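Local coordinates for protein galectin (Danio rerio, PDB 6E20) that binds galactoside-containing glycans as a dimeric galectin, and probably recognises the envelope glycoprotein of infectious hematopoietic necrosis virus in zebrafish innate immunity, at residues Ile34-Glu39 with Gln112-Tyr117; Gln7-Lys12 with Lys118-Glu123; Asn76-Gln81 with Leu100-Glu105; Leu17-Val22 with Val126-Val131; Phe11-Thr16 with Ile89-Glu94. All coordinates share one frame; numbering follows the deposited sequence.

Overall arrangement
The five contacts are spread over the two antiparallel sheets of a galectin beta-sandwich and their connecting loops. Interactions 1 and 2, centres 9 Å apart, share strand 116-124; they touch through the bond from Gly35 N to Tyr119 O (3.0 Å). Interaction 5 shares Phe11 and Lys12 with interaction 2 and joins interaction 4 where Leu17 N meets Ile89 O (2.7 Å). Across the core, Phe122 of interaction 2 packs on Ile19 and Ile128 of interaction 4, and both contacts reach the second subunit. Interaction 3 touches none of the others; its nearest atoms are about 6 Å from interaction 4. The bound galactose is about 13 Å from the side chain of Val126.

Interaction 1 of 5, residues Ile34-Glu39 with Gln112-Tyr117; sequences IGHSPE and QGSEKY
At the corner where the chain leaves strand 30-34 of the galectin sandwich, His36 lies against Tyr117 at the start of strand 116-124. The two rings are inclined by 46° with centroids 4.7 Å apart, and Tyr117 CD1 sits over one face of the imidazole, displaced toward its rim. With CG anti to the carbonyl carbon (chi1 -65°), the His36 ring reaches the loop that leads into strand 116-124. There His36 NE2 and Ser114 OG are joined by a hydrogen bond of 2.9 Å, while Lys116 O approaches the ring edge 3.2 Å from His36 CE1. These contacts would restrict rotation of the ring. The hydroxyl end of Tyr117 bonds to Asn110 and accepts weakly from Ser114 N, while at the backbone end Tyr117 CB touches Ile34 CG2 at 3.8 Å and Gly35 O at 3.4 Å. His36 and Ser37 both face Asp40, a classic beta bulge at the turn from strand 30-34 to strand 40-47, beside the entry to strand 116-124 in the same sheet.

Interaction 2 of 5, residues Gln7-Lys12 with Lys118-Glu123; sequences QNMSFK and KYMYFE
Asn8 and Lys118 meet where the N-terminal chain turns a corner between strands 4-7 and 9-12, both of which pair with strand 116-124 of the galectin sandwich. Before the corner, Gln7 and Tyr119 form an antiparallel non-hydrogen-bonded pair; beyond it, the segments 9-12 and 118-123 run at 100° to each other. The backbone link is the bond from Asn8 N to Lys118 O, 2.8 Å long, nearly straight (175°) and in the carbonyl plane. Asn8 has a left-handed backbone (phi 81°), consistent with the abrupt change of course. Gln7 also pairs with a strand of the second subunit, carrying the sheet across the dimer interface.

Apolar packing is provided by the methionines. Met120 is bent at its last torsion, setting its CE 4.1 Å from Met9 CB, and both methionines also pack on Ile133 of strand 126-133. The aliphatic part of Lys118 runs past two polar side chains: Lys118 CG lies 3.2 Å from Ser10 OG, and Lys118 CE 3.7 Å from Asn8 OD1.

Water completes the contact. One molecule accepts from Met9 N and gives a weak bond to Lys118 O; another donates to Lys118 O at 2.6 Å and to Asn8 OD1 at 3.3 Å.

Interaction 3 of 5, residues Asn76-Gln81 with Leu100-Glu105; sequences NFPFIQ and LPDGSE
Pro78 presents its ring to the turn at residues 100-103, meeting Leu100, Pro101 and Asp102 each at about a right angle. Pro78 CG lies 3.8 Å from Pro101 CD and 4.0 Å from Leu100 CB, and the neighbouring Pro78 CB lies 3.6 Å from Asp102 OD2. An inverse gamma turn centred on Pro78, closed by a weak bond from Phe79 N to Phe77 O, brings the proline and Phe79 against the same turn. The Phe79 side chain crosses that of Leu100 nearly perpendicularly, with Phe79 CZ 3.9 Å from Leu100 CD2. Behind this pair lies the sandwich interior: Phe79 also meets Phe85 edge-to-face, and Leu100 packs on Met45 and Ile58.

On the polar side, Asn76 and Asp102 approach from opposite directions, their flat groups only 21° from coplanar. The modelled Asn76 amide and its spacing from Ser104 are doubtful and establish no bond. With CG between the backbone N and carbonyl carbon (chi1 67°), Asp102 OD1 accepts from Ser104 N at 3.1 Å, the donor standing 41° out of the carboxylate plane. This Asx turn accompanies a type I turn closed by Gly103 N to Leu100 O (2.9 Å). A further bond from Leu100 N to Ser104 O (2.9 Å) and the positive phi of Gly103 fit a beta hairpin with a G1 bulge, connecting strands 95-99 and 105-109.

Interaction 4 of 5, residues Leu17-Val22 with Val126-Val131; sequences LTITGV and VRIQGV
Two torsions lay Arg127 over Val22: Arg127 CG occupies the position between its backbone N and carbonyl carbon (chi1 50°), with the chain then extended to NE, while Val22 CG1 is anti to its own N (chi1 -174°). That valine methyl, Val22 CG1, comes over one face of the guanidinium near its rim, 3.3 Å from Arg127 NH2. The charge of that group is met by a salt bridge from NH2 to Asp82. The other Val22 methyl, CG2, packs against the Gln129 side chain. The same two residues, Val22 and Arg127, form a hydrogen-bonded backbone pair, Arg127 N to Val22 O at 2.9 Å and Val22 N to Arg127 O at 3.0 Å.

These antiparallel strands are neighbours in the five-stranded sheet of the galectin sandwich, and a classic beta bulge interrupts their pairing. Gln129 and Gly130 both face Thr20, whose carbonyl oxygen accepts two bonds from the same face of its plane: Gln129 N to Thr20 O at 2.8 Å and Gly130 N to Thr20 O at 2.9 Å. The return bond, Thr20 N to Gly130 O, is straighter, at 167°. From the bulge onward, Gly130 and Val131 also pair with a strand of the second subunit, so the sheet continues through the dimer.

On the core-facing side, Ile19 CG2 touches Ile128 CD1 at 4.1 Å, and both pack on Phe122 of the opposing sheet. Leu17 CD1 meets Val131 CG1 at 3.7 Å, and Met120 packs on both residues.

Interaction 5 of 5, residues Phe11-Thr16 with Ile89-Glu94; sequences FKVGQT and ITFTNE
Phe91 turns an edge of its ring toward the face of Phe11, the two centroids 4.8 Å apart and the planes at 55°. This edge-to-face pair is centred closely: Phe91 CE1 stands over the middle of the Phe11 ring. The phenyl reaches there because Phe91 CG lies between its backbone N and carbonyl carbon (chi1 79°). Val13 approaches Phe91 at about a right angle and sets CG2 over a face of the ring, a CH-pi contact of 4.0 Å from Val13 CG2 to the Phe91 centroid. At the inner end, Ile89 CG2 packs 4.0 Å from Phe11 CE2, and Ile89 O lies at the edge of the Phe11 ring, 3.2 Å from CZ.

Outward, the chain reverses through a type II turn from Lys12 to Gln15. The turn is closed by Gln15 N to Lys12 O (3.2 Å) and braced by its own side chain, since Gln15 OE1 accepts from Lys12 N at 2.8 Å with an angle of 160°. Gly14 N gives a weak bond to Phe91 O at 3.3 Å. Gln15 O and Phe91 N are buried here without a polar partner in the model. At the outer rim Thr16 CG2 touches Thr90 OG1 at 3.6 Å. Glu94, a magnesium ligand in a structure of this protein, binds no metal in this chain.

The contact spans the two sheets at one end of the sandwich: strand 9-12 pairs with strand 116-124, whereas strand 85-91 joins strand 16-23.

Interaction 1 of 5, residues Ile34-Glu39 with Gln112-Tyr117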
# COMPACT_ATOMS: atom_id res chain seq x y z
N ILE B 34 7.90 8.74 5.72
CA ILE B 34 6.51 9.21 5.92
C ILE B 34 6.52 10.75 5.94
O ILE B 34 7.34 11.36 6.69
CB ILE B 34 5.90 8.60 7.19
CG1 ILE B 34 5.98 7.07 7.20
CG2 ILE B 34 4.48 9.10 7.39
CD1 ILE B 34 5.68 6.46 8.56
N GLY B 35 5.67 11.38 5.13
CA GLY B 35 5.65 12.85 5.09
C GLY B 35 4.60 13.38 4.15
O GLY B 35 3.55 12.75 4.03
N HIS B 36 4.87 14.54 3.55
CA HIS B 36 3.95 15.25 2.63
C HIS B 36 4.41 15.06 1.18
O HIS B 36 3.57 15.11 0.30
CB HIS B 36 3.85 16.73 3.03
CG HIS B 36 3.22 16.93 4.36
ND1 HIS B 36 1.97 16.43 4.68
CD2 HIS B 36 3.65 17.58 5.47
CE1 HIS B 36 1.66 16.77 5.92
NE2 HIS B 36 2.68 17.45 6.43
N SER B 37 5.70 14.88 0.92
CA SER B 37 6.28 14.92 -0.45
C SER B 37 7.73 14.48 -0.38
O SER B 37 8.29 14.41 0.71
CB SER B 37 6.22 16.33 -1.00
OG SER B 37 7.29 17.10 -0.48
N PRO B 38 8.41 14.24 -1.52
CA PRO B 38 9.84 13.90 -1.51
C PRO B 38 10.72 14.96 -0.81
O PRO B 38 11.76 14.60 -0.28
CB PRO B 38 10.16 13.74 -3.01
CG PRO B 38 8.83 13.44 -3.67
CD PRO B 38 7.83 14.25 -2.87
N GLU B 39 10.25 16.21 -0.72
CA GLU B 39 11.00 17.35 -0.15
C GLU B 39 10.53 17.64 1.28
O GLU B 39 11.08 18.57 1.87
CB GLU B 39 10.81 18.61 -0.99
CG GLU B 39 11.67 18.63 -2.25
CD GLU B 39 11.10 17.88 -3.43
OE1 GLU B 39 9.84 17.84 -3.55
OE2 GLU B 39 11.90 17.32 -4.23
N GLN B 112 7.75 17.89 12.19
CA GLN B 112 6.89 18.54 11.16
C GLN B 112 5.56 18.94 11.81
O GLN B 112 4.99 19.91 11.37
CB GLN B 112 6.76 17.67 9.91
CG GLN B 112 5.84 18.22 8.81
CD GLN B 112 6.37 19.42 8.05
OE1 GLN B 112 5.67 20.03 7.24
NE2 GLN B 112 7.62 19.76 8.30
N GLY B 113 5.08 18.20 12.80
CA GLY B 113 3.93 18.61 13.64
C GLY B 113 2.57 18.26 13.06
O GLY B 113 1.58 18.45 13.79
N SER B 114 2.49 17.77 11.81
CA SER B 114 1.17 17.54 11.16
C SER B 114 0.49 16.34 11.81
O SER B 114 1.20 15.52 12.45
CB SER B 114 1.26 17.41 9.66
OG SER B 114 2.13 18.40 9.12
N GLU B 115 -0.84 16.28 11.72
CA GLU B 115 -1.70 15.17 12.22
C GLU B 115 -2.09 14.23 11.07
O GLU B 115 -2.75 13.22 11.36
CB GLU B 115 -2.94 15.75 12.90
CG GLU B 115 -2.63 16.33 14.27
CD GLU B 115 -3.73 17.19 14.87
OE1 GLU B 115 -4.74 16.61 15.28
OE2 GLU B 115 -3.56 18.43 14.91
N LYS B 116 -1.69 14.52 9.83
CA LYS B 116 -2.01 13.66 8.66
C LYS B 116 -0.88 13.72 7.63
O LYS B 116 -0.49 14.82 7.26
CB LYS B 116 -3.33 14.10 8.03
CG LYS B 116 -3.92 13.15 7.00
CD LYS B 116 -5.31 13.55 6.57
CE LYS B 116 -5.34 14.84 5.76
NZ LYS B 116 -6.72 15.36 5.62
N TYR B 117 -0.45 12.55 7.15
CA TYR B 117 0.60 12.36 6.12
C TYR B 117 0.06 11.47 4.99
O TYR B 117 -0.45 10.39 5.28
CB TYR B 117 1.85 11.79 6.80
CG TYR B 117 2.48 12.75 7.78
CD1 TYR B 117 2.97 13.95 7.33
CD2 TYR B 117 2.55 12.47 9.13
CE1 TYR B 117 3.56 14.86 8.19
CE2 TYR B 117 3.14 13.37 10.02
CZ TYR B 117 3.64 14.57 9.54
OH TYR B 117 4.20 15.51 10.37

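Interaction 2 of 5, residues Gln7-Lys12 with Lys118-Glu123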
# COMPACT_ATOMS: atom_id res chain seq x y z
N GLN B 7 0.83 7.08 -2.55
CA GLN B 7 0.25 8.44 -2.43
C GLN B 7 -1.23 8.36 -2.06
O GLN B 7 -1.98 7.61 -2.73
CB GLN B 7 0.46 9.23 -3.72
CG GLN B 7 1.92 9.53 -3.97
CD GLN B 7 2.13 10.05 -5.37
OE1 GLN B 7 1.97 9.32 -6.34
NE2 GLN B 7 2.47 11.33 -5.45
N ASN B 8 -1.62 9.14 -1.06
CA ASN B 8 -3.03 9.46 -0.71
C ASN B 8 -3.65 8.34 0.11
O ASN B 8 -4.88 8.37 0.28
CB ASN B 8 -3.87 9.83 -1.93
CG ASN B 8 -3.86 11.32 -2.15
OD1 ASN B 8 -2.80 11.93 -2.13
ND2 ASN B 8 -5.04 11.92 -2.27
N MET B 9 -2.84 7.42 0.63
CA MET B 9 -3.27 6.47 1.69
C MET B 9 -3.07 7.15 3.05
O MET B 9 -2.00 7.03 3.62
CB MET B 9 -2.47 5.17 1.59
CG MET B 9 -3.11 4.02 2.32
SD MET B 9 -2.20 2.47 2.11
CE MET B 9 -3.12 1.42 3.23
N SER B 10 -4.05 7.90 3.52
CA SER B 10 -3.91 8.85 4.66
C SER B 10 -3.54 8.12 5.96
O SER B 10 -4.21 7.19 6.35
CB SER B 10 -5.14 9.69 4.80
OG SER B 10 -5.20 10.60 3.70
N PHE B 11 -2.47 8.56 6.61
CA PHE B 11 -2.01 8.08 7.93
C PHE B 11 -2.18 9.23 8.93
O PHE B 11 -1.44 10.24 8.83
CB PHE B 11 -0.56 7.62 7.82
CG PHE B 11 0.06 7.06 9.08
CD1 PHE B 11 -0.68 6.31 9.97
CD2 PHE B 11 1.41 7.26 9.33
CE1 PHE B 11 -0.09 5.78 11.11
CE2 PHE B 11 2.01 6.74 10.46
CZ PHE B 11 1.26 5.99 11.34
N LYS B 12 -3.14 9.08 9.83
CA LYS B 12 -3.57 10.15 10.76
C LYS B 12 -3.16 9.80 12.19
O LYS B 12 -2.98 8.60 12.50
CB LYS B 12 -5.09 10.34 10.69
CG LYS B 12 -5.67 10.48 9.28
CD LYS B 12 -7.20 10.48 9.23
CE LYS B 12 -7.85 11.38 10.26
NZ LYS B 12 -9.33 11.24 10.28
N LYS B 118 0.16 11.93 3.74
CA LYS B 118 -0.43 11.26 2.55
C LYS B 118 0.69 10.86 1.56
O LYS B 118 0.35 10.40 0.43
CB LYS B 118 -1.49 12.18 1.95
CG LYS B 118 -2.71 12.35 2.86
CD LYS B 118 -3.65 13.47 2.48
CE LYS B 118 -3.97 13.53 1.00
NZ LYS B 118 -5.04 14.51 0.72
N TYR B 119 1.95 10.94 1.99
CA TYR B 119 3.13 10.52 1.19
C TYR B 119 3.90 9.42 1.94
O TYR B 119 4.33 9.62 3.08
CB TYR B 119 3.96 11.75 0.86
CG TYR B 119 5.22 11.43 0.11
CD1 TYR B 119 5.25 11.35 -1.27
CD2 TYR B 119 6.38 11.15 0.81
CE1 TYR B 119 6.42 11.02 -1.94
CE2 TYR B 119 7.55 10.84 0.15
CZ TYR B 119 7.58 10.77 -1.22
OH TYR B 119 8.77 10.46 -1.81
N MET B 120 4.05 8.24 1.33
CA MET B 120 4.91 7.15 1.88
C MET B 120 5.83 6.64 0.77
O MET B 120 5.36 6.36 -0.35
CB MET B 120 4.11 5.98 2.46
CG MET B 120 3.34 6.33 3.71
SD MET B 120 2.57 4.87 4.47
CE MET B 120 1.10 4.66 3.46
N TYR B 121 7.11 6.54 1.07
CA TYR B 121 8.14 6.12 0.10
C TYR B 121 9.08 5.14 0.79
O TYR B 121 9.65 5.46 1.83
CB TYR B 121 8.82 7.38 -0.44
CG TYR B 121 9.94 7.07 -1.38
CD1 TYR B 121 9.78 6.13 -2.38
CD2 TYR B 121 11.17 7.69 -1.27
CE1 TYR B 121 10.80 5.83 -3.25
CE2 TYR B 121 12.21 7.39 -2.14
CZ TYR B 121 12.02 6.45 -3.14
N PHE B 122 9.19 3.94 0.23
CA PHE B 122 10.09 2.87 0.71
C PHE B 122 11.25 2.77 -0.28
O PHE B 122 10.99 2.54 -1.47
CB PHE B 122 9.32 1.56 0.85
CG PHE B 122 8.04 1.69 1.62
CD1 PHE B 122 6.87 2.09 1.01
CD2 PHE B 122 8.02 1.48 2.99
CE1 PHE B 122 5.69 2.20 1.73
CE2 PHE B 122 6.84 1.60 3.71
CZ PHE B 122 5.68 1.96 3.08
N GLU B 123 12.47 3.01 0.19
CA GLU B 123 13.65 3.13 -0.70
C GLU B 123 14.74 2.16 -0.23
O GLU B 123 14.70 1.66 0.94
CB GLU B 123 14.12 4.58 -0.81
CG GLU B 123 15.08 5.03 0.26
CD GLU B 123 15.16 6.54 0.41
OE1 GLU B 123 15.12 7.24 -0.63
OE2 GLU B 123 15.24 7.03 1.57
O HOH W 1 0.43 12.10 -1.56
O HOH W 2 0.24 7.57 0.99

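Interaction 3 of 5, residues Asn76-Gln81 with Leu100-Glu105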
# COMPACT_ATOMS: atom_id res chain seq x y z
N ASN B 76 19.46 -1.27 18.56
CA ASN B 76 18.48 -2.39 18.47
C ASN B 76 18.19 -2.68 16.99
O ASN B 76 17.74 -1.78 16.30
CB ASN B 76 17.22 -2.03 19.25
CG ASN B 76 16.17 -3.11 19.20
OD1 ASN B 76 16.46 -4.26 18.88
ND2 ASN B 76 14.94 -2.74 19.52
N PHE B 77 18.51 -3.88 16.50
CA PHE B 77 18.51 -4.20 15.05
C PHE B 77 18.01 -5.61 14.81
O PHE B 77 18.79 -6.50 14.47
CB PHE B 77 19.91 -4.06 14.44
CG PHE B 77 19.92 -3.86 12.94
CD1 PHE B 77 19.65 -2.61 12.38
CD2 PHE B 77 20.26 -4.90 12.09
CE1 PHE B 77 19.68 -2.44 11.00
CE2 PHE B 77 20.28 -4.72 10.72
CZ PHE B 77 20.00 -3.49 10.17
N PRO B 78 16.68 -5.86 14.89
CA PRO B 78 16.14 -7.19 14.65
C PRO B 78 15.71 -7.33 13.19
O PRO B 78 14.58 -7.73 12.96
CB PRO B 78 14.93 -7.20 15.61
CG PRO B 78 14.41 -5.77 15.49
CD PRO B 78 15.64 -4.90 15.28
N PHE B 79 16.56 -6.92 12.25
CA PHE B 79 16.36 -7.18 10.80
C PHE B 79 17.43 -8.13 10.32
O PHE B 79 18.57 -8.07 10.82
CB PHE B 79 16.40 -5.89 9.97
CG PHE B 79 15.39 -4.89 10.47
CD1 PHE B 79 14.05 -5.03 10.16
CD2 PHE B 79 15.78 -3.81 11.25
CE1 PHE B 79 13.11 -4.12 10.61
CE2 PHE B 79 14.84 -2.90 11.72
CZ PHE B 79 13.51 -3.07 11.40
N ILE B 80 17.08 -8.95 9.33
CA ILE B 80 18.04 -9.87 8.67
C ILE B 80 17.76 -9.86 7.19
O ILE B 80 16.56 -9.95 6.81
CB ILE B 80 17.94 -11.30 9.23
CG1 ILE B 80 18.17 -11.36 10.74
CG2 ILE B 80 18.89 -12.21 8.48
CD1 ILE B 80 17.51 -12.55 11.40
N GLN B 81 18.84 -9.86 6.40
CA GLN B 81 18.79 -10.02 4.93
C GLN B 81 17.90 -11.24 4.63
O GLN B 81 18.08 -12.32 5.28
CB GLN B 81 20.19 -10.14 4.32
CG GLN B 81 21.07 -8.89 4.43
CD GLN B 81 21.94 -8.80 5.67
OE1 GLN B 81 21.57 -9.26 6.76
NE2 GLN B 81 23.10 -8.18 5.53
N LEU B 100 9.15 -2.50 16.70
CA LEU B 100 10.01 -3.36 15.88
C LEU B 100 9.54 -4.80 16.03
O LEU B 100 8.79 -5.09 16.96
CB LEU B 100 11.43 -3.18 16.38
CG LEU B 100 12.00 -1.80 16.09
CD1 LEU B 100 13.43 -1.71 16.58
CD2 LEU B 100 11.90 -1.49 14.61
N PRO B 101 9.99 -5.72 15.13
CA PRO B 101 9.59 -7.12 15.16
C PRO B 101 9.71 -7.74 16.55
O PRO B 101 8.79 -8.39 16.98
CB PRO B 101 10.56 -7.84 14.21
CG PRO B 101 11.08 -6.76 13.29
CD PRO B 101 10.93 -5.44 14.03
N ASP B 102 10.83 -7.50 17.24
CA ASP B 102 11.12 -8.13 18.56
C ASP B 102 10.37 -7.39 19.68
O ASP B 102 10.80 -7.53 20.83
CB ASP B 102 12.63 -8.19 18.79
CG ASP B 102 13.25 -6.81 18.96
OD1 ASP B 102 12.50 -5.83 18.88
OD2 ASP B 102 14.50 -6.74 19.12
N GLY B 103 9.33 -6.61 19.38
CA GLY B 103 8.49 -5.94 20.40
C GLY B 103 9.15 -4.71 21.00
O GLY B 103 8.47 -3.96 21.72
N SER B 104 10.42 -4.45 20.69
CA SER B 104 11.15 -3.24 21.16
C SER B 104 10.59 -2.00 20.44
O SER B 104 9.87 -2.18 19.44
CB SER B 104 12.61 -3.38 20.94
OG SER B 104 12.87 -3.56 19.56
N GLU B 105 10.90 -0.80 20.94
CA GLU B 105 10.28 0.47 20.47
C GLU B 105 11.34 1.53 20.17
O GLU B 105 12.38 1.54 20.86
CB GLU B 105 9.35 1.08 21.52
CG GLU B 105 8.09 0.29 21.72
CD GLU B 105 7.21 0.83 22.83
OE1 GLU B 105 7.59 1.83 23.49
OE2 GLU B 105 6.14 0.26 23.01

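Interaction 4 of 5, residues Leu17-Val22 with Val126-Val131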
# COMPACT_ATOMS: atom_id res chain seq x y z
N LEU B 17 0.12 2.13 11.55
CA LEU B 17 0.64 1.71 10.23
C LEU B 17 1.45 0.42 10.42
O LEU B 17 2.43 0.47 11.17
CB LEU B 17 1.50 2.84 9.70
CG LEU B 17 2.42 2.47 8.54
CD1 LEU B 17 1.63 1.90 7.38
CD2 LEU B 17 3.22 3.69 8.13
N THR B 18 1.02 -0.67 9.78
CA THR B 18 1.70 -1.99 9.81
C THR B 18 2.39 -2.18 8.46
O THR B 18 1.70 -2.07 7.45
CB THR B 18 0.73 -3.11 10.19
OG1 THR B 18 0.17 -2.77 11.47
CG2 THR B 18 1.41 -4.46 10.31
N ILE B 19 3.71 -2.33 8.47
CA ILE B 19 4.54 -2.53 7.24
C ILE B 19 5.09 -3.94 7.32
O ILE B 19 5.73 -4.26 8.35
CB ILE B 19 5.66 -1.49 7.12
CG1 ILE B 19 5.10 -0.06 7.03
CG2 ILE B 19 6.56 -1.81 5.93
CD1 ILE B 19 6.09 1.02 7.36
N THR B 20 4.79 -4.74 6.30
CA THR B 20 5.35 -6.11 6.11
C THR B 20 6.30 -6.07 4.92
O THR B 20 5.91 -5.60 3.85
CB THR B 20 4.26 -7.16 5.89
OG1 THR B 20 3.21 -6.81 6.80
CG2 THR B 20 4.75 -8.56 6.14
N GLY B 21 7.50 -6.57 5.14
CA GLY B 21 8.58 -6.50 4.15
C GLY B 21 9.63 -7.55 4.41
O GLY B 21 9.59 -8.21 5.46
N VAL B 22 10.53 -7.69 3.45
CA VAL B 22 11.73 -8.56 3.52
C VAL B 22 12.89 -7.76 2.95
O VAL B 22 12.80 -7.33 1.80
CB VAL B 22 11.52 -9.85 2.72
CG1 VAL B 22 12.68 -10.81 2.91
CG2 VAL B 22 10.19 -10.51 3.04
N VAL B 126 14.84 -3.40 -0.18
CA VAL B 126 13.73 -4.04 0.58
C VAL B 126 12.56 -4.28 -0.37
O VAL B 126 12.35 -3.46 -1.25
CB VAL B 126 13.31 -3.17 1.77
CG1 VAL B 126 12.70 -1.86 1.33
CG2 VAL B 126 12.38 -3.91 2.72
N ARG B 127 11.82 -5.37 -0.17
CA ARG B 127 10.53 -5.60 -0.87
C ARG B 127 9.41 -5.37 0.14
O ARG B 127 9.48 -5.90 1.27
CB ARG B 127 10.48 -6.96 -1.58
CG ARG B 127 10.89 -8.18 -0.77
CD ARG B 127 11.02 -9.38 -1.69
NE ARG B 127 11.61 -10.58 -1.09
CZ ARG B 127 12.89 -10.69 -0.69
NH1 ARG B 127 13.73 -9.68 -0.81
NH2 ARG B 127 13.32 -11.82 -0.16
N ILE B 128 8.45 -4.55 -0.25
CA ILE B 128 7.27 -4.23 0.60
C ILE B 128 6.12 -5.14 0.17
O ILE B 128 5.67 -5.04 -0.99
CB ILE B 128 6.93 -2.73 0.52
CG1 ILE B 128 8.13 -1.87 0.94
CG2 ILE B 128 5.69 -2.45 1.35
CD1 ILE B 128 8.61 -2.13 2.36
N GLN B 129 5.67 -5.99 1.08
CA GLN B 129 4.62 -7.00 0.86
C GLN B 129 3.30 -6.53 1.47
O GLN B 129 2.27 -7.10 1.07
CB GLN B 129 5.03 -8.33 1.49
CG GLN B 129 6.37 -8.84 1.00
CD GLN B 129 6.71 -10.19 1.61
OE1 GLN B 129 6.54 -10.42 2.81
NE2 GLN B 129 7.19 -11.09 0.77
N GLY B 130 3.32 -5.60 2.45
CA GLY B 130 2.09 -5.17 3.12
C GLY B 130 2.19 -3.77 3.68
O GLY B 130 3.20 -3.44 4.32
N VAL B 131 1.17 -2.96 3.40
CA VAL B 131 0.92 -1.65 4.05
C VAL B 131 -0.54 -1.67 4.51
O VAL B 131 -1.43 -1.79 3.64
CB VAL B 131 1.21 -0.45 3.14
CG1 VAL B 131 1.12 0.87 3.91
CG2 VAL B 131 2.58 -0.59 2.51

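Interaction 5 of 5, residues Phe11-Thr16 with Ile89-Glu94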
# COMPACT_ATOMS: atom_id res chain seq x y z
N PHE B 11 -2.47 8.56 6.61
CA PHE B 11 -2.01 8.08 7.93
C PHE B 11 -2.18 9.23 8.93
O PHE B 11 -1.44 10.24 8.83
CB PHE B 11 -0.56 7.62 7.82
CG PHE B 11 0.06 7.06 9.08
CD1 PHE B 11 -0.68 6.31 9.97
CD2 PHE B 11 1.41 7.26 9.33
CE1 PHE B 11 -0.09 5.78 11.11
CE2 PHE B 11 2.01 6.74 10.46
CZ PHE B 11 1.26 5.99 11.34
N LYS B 12 -3.14 9.08 9.83
CA LYS B 12 -3.57 10.15 10.76
C LYS B 12 -3.16 9.80 12.19
O LYS B 12 -2.98 8.60 12.50
CB LYS B 12 -5.09 10.34 10.69
CG LYS B 12 -5.67 10.48 9.28
CD LYS B 12 -7.20 10.48 9.23
CE LYS B 12 -7.85 11.38 10.26
NZ LYS B 12 -9.33 11.24 10.28
N VAL B 13 -3.07 10.82 13.04
CA VAL B 13 -2.87 10.67 14.51
C VAL B 13 -3.92 9.69 15.04
O VAL B 13 -5.10 9.96 14.81
CB VAL B 13 -2.93 12.04 15.20
CG1 VAL B 13 -3.38 11.96 16.65
CG2 VAL B 13 -1.58 12.72 15.06
N GLY B 14 -3.48 8.57 15.63
CA GLY B 14 -4.33 7.59 16.32
C GLY B 14 -4.39 6.25 15.62
O GLY B 14 -4.89 5.29 16.22
N GLN B 15 -3.96 6.17 14.36
CA GLN B 15 -4.01 4.89 13.61
C GLN B 15 -2.66 4.18 13.80
O GLN B 15 -1.69 4.84 14.16
CB GLN B 15 -4.26 5.15 12.12
CG GLN B 15 -5.45 6.05 11.84
CD GLN B 15 -5.66 6.26 10.36
OE1 GLN B 15 -4.88 6.93 9.70
NE2 GLN B 15 -6.73 5.71 9.84
N THR B 16 -2.62 2.87 13.58
CA THR B 16 -1.34 2.13 13.47
C THR B 16 -1.10 1.87 11.99
O THR B 16 -2.05 1.50 11.27
CB THR B 16 -1.33 0.84 14.30
OG1 THR B 16 -2.14 1.05 15.46
CG2 THR B 16 0.07 0.46 14.74
N ILE B 89 3.86 1.48 13.30
CA ILE B 89 4.12 2.92 13.57
C ILE B 89 2.80 3.53 14.01
O ILE B 89 1.82 3.45 13.24
CB ILE B 89 4.72 3.64 12.35
CG1 ILE B 89 5.98 2.90 11.89
CG2 ILE B 89 5.00 5.12 12.64
CD1 ILE B 89 6.72 3.60 10.79
N THR B 90 2.80 4.07 15.23
CA THR B 90 1.74 4.92 15.81
C THR B 90 2.27 6.35 15.87
O THR B 90 3.46 6.54 16.17
CB THR B 90 1.42 4.41 17.22
OG1 THR B 90 1.12 3.02 17.11
CG2 THR B 90 0.26 5.15 17.83
N PHE B 91 1.44 7.36 15.67
CA PHE B 91 1.92 8.73 16.02
C PHE B 91 0.84 9.61 16.61
O PHE B 91 -0.37 9.36 16.47
CB PHE B 91 2.58 9.43 14.83
CG PHE B 91 1.66 10.04 13.81
CD1 PHE B 91 0.89 9.24 12.98
CD2 PHE B 91 1.67 11.41 13.58
CE1 PHE B 91 0.10 9.80 11.98
CE2 PHE B 91 0.89 11.97 12.58
CZ PHE B 91 0.11 11.16 11.78
N THR B 92 1.36 10.65 17.25
CA THR B 92 0.64 11.72 17.95
C THR B 92 1.23 13.00 17.37
O THR B 92 2.26 12.88 16.68
CB THR B 92 0.85 11.57 19.47
OG1 THR B 92 2.26 11.66 19.71
CG2 THR B 92 0.34 10.26 20.02
N ASN B 93 0.65 14.16 17.69
CA ASN B 93 1.24 15.47 17.33
C ASN B 93 2.71 15.48 17.76
O ASN B 93 3.53 16.14 17.08
CB ASN B 93 0.52 16.63 18.01
CG ASN B 93 -0.93 16.77 17.58
OD1 ASN B 93 -1.33 17.83 17.10
ND2 ASN B 93 -1.72 15.73 17.77
N GLU B 94 3.04 14.82 18.87
CA GLU B 94 4.37 14.93 19.54
C GLU B 94 5.37 13.95 18.89
O GLU B 94 6.53 14.37 18.66
CB GLU B 94 4.26 14.67 21.04
CG GLU B 94 3.39 15.69 21.79
CD GLU B 94 1.89 15.52 21.58
OE1 GLU B 94 1.43 14.37 21.42
OE2 GLU B 94 1.20 16.55 21.58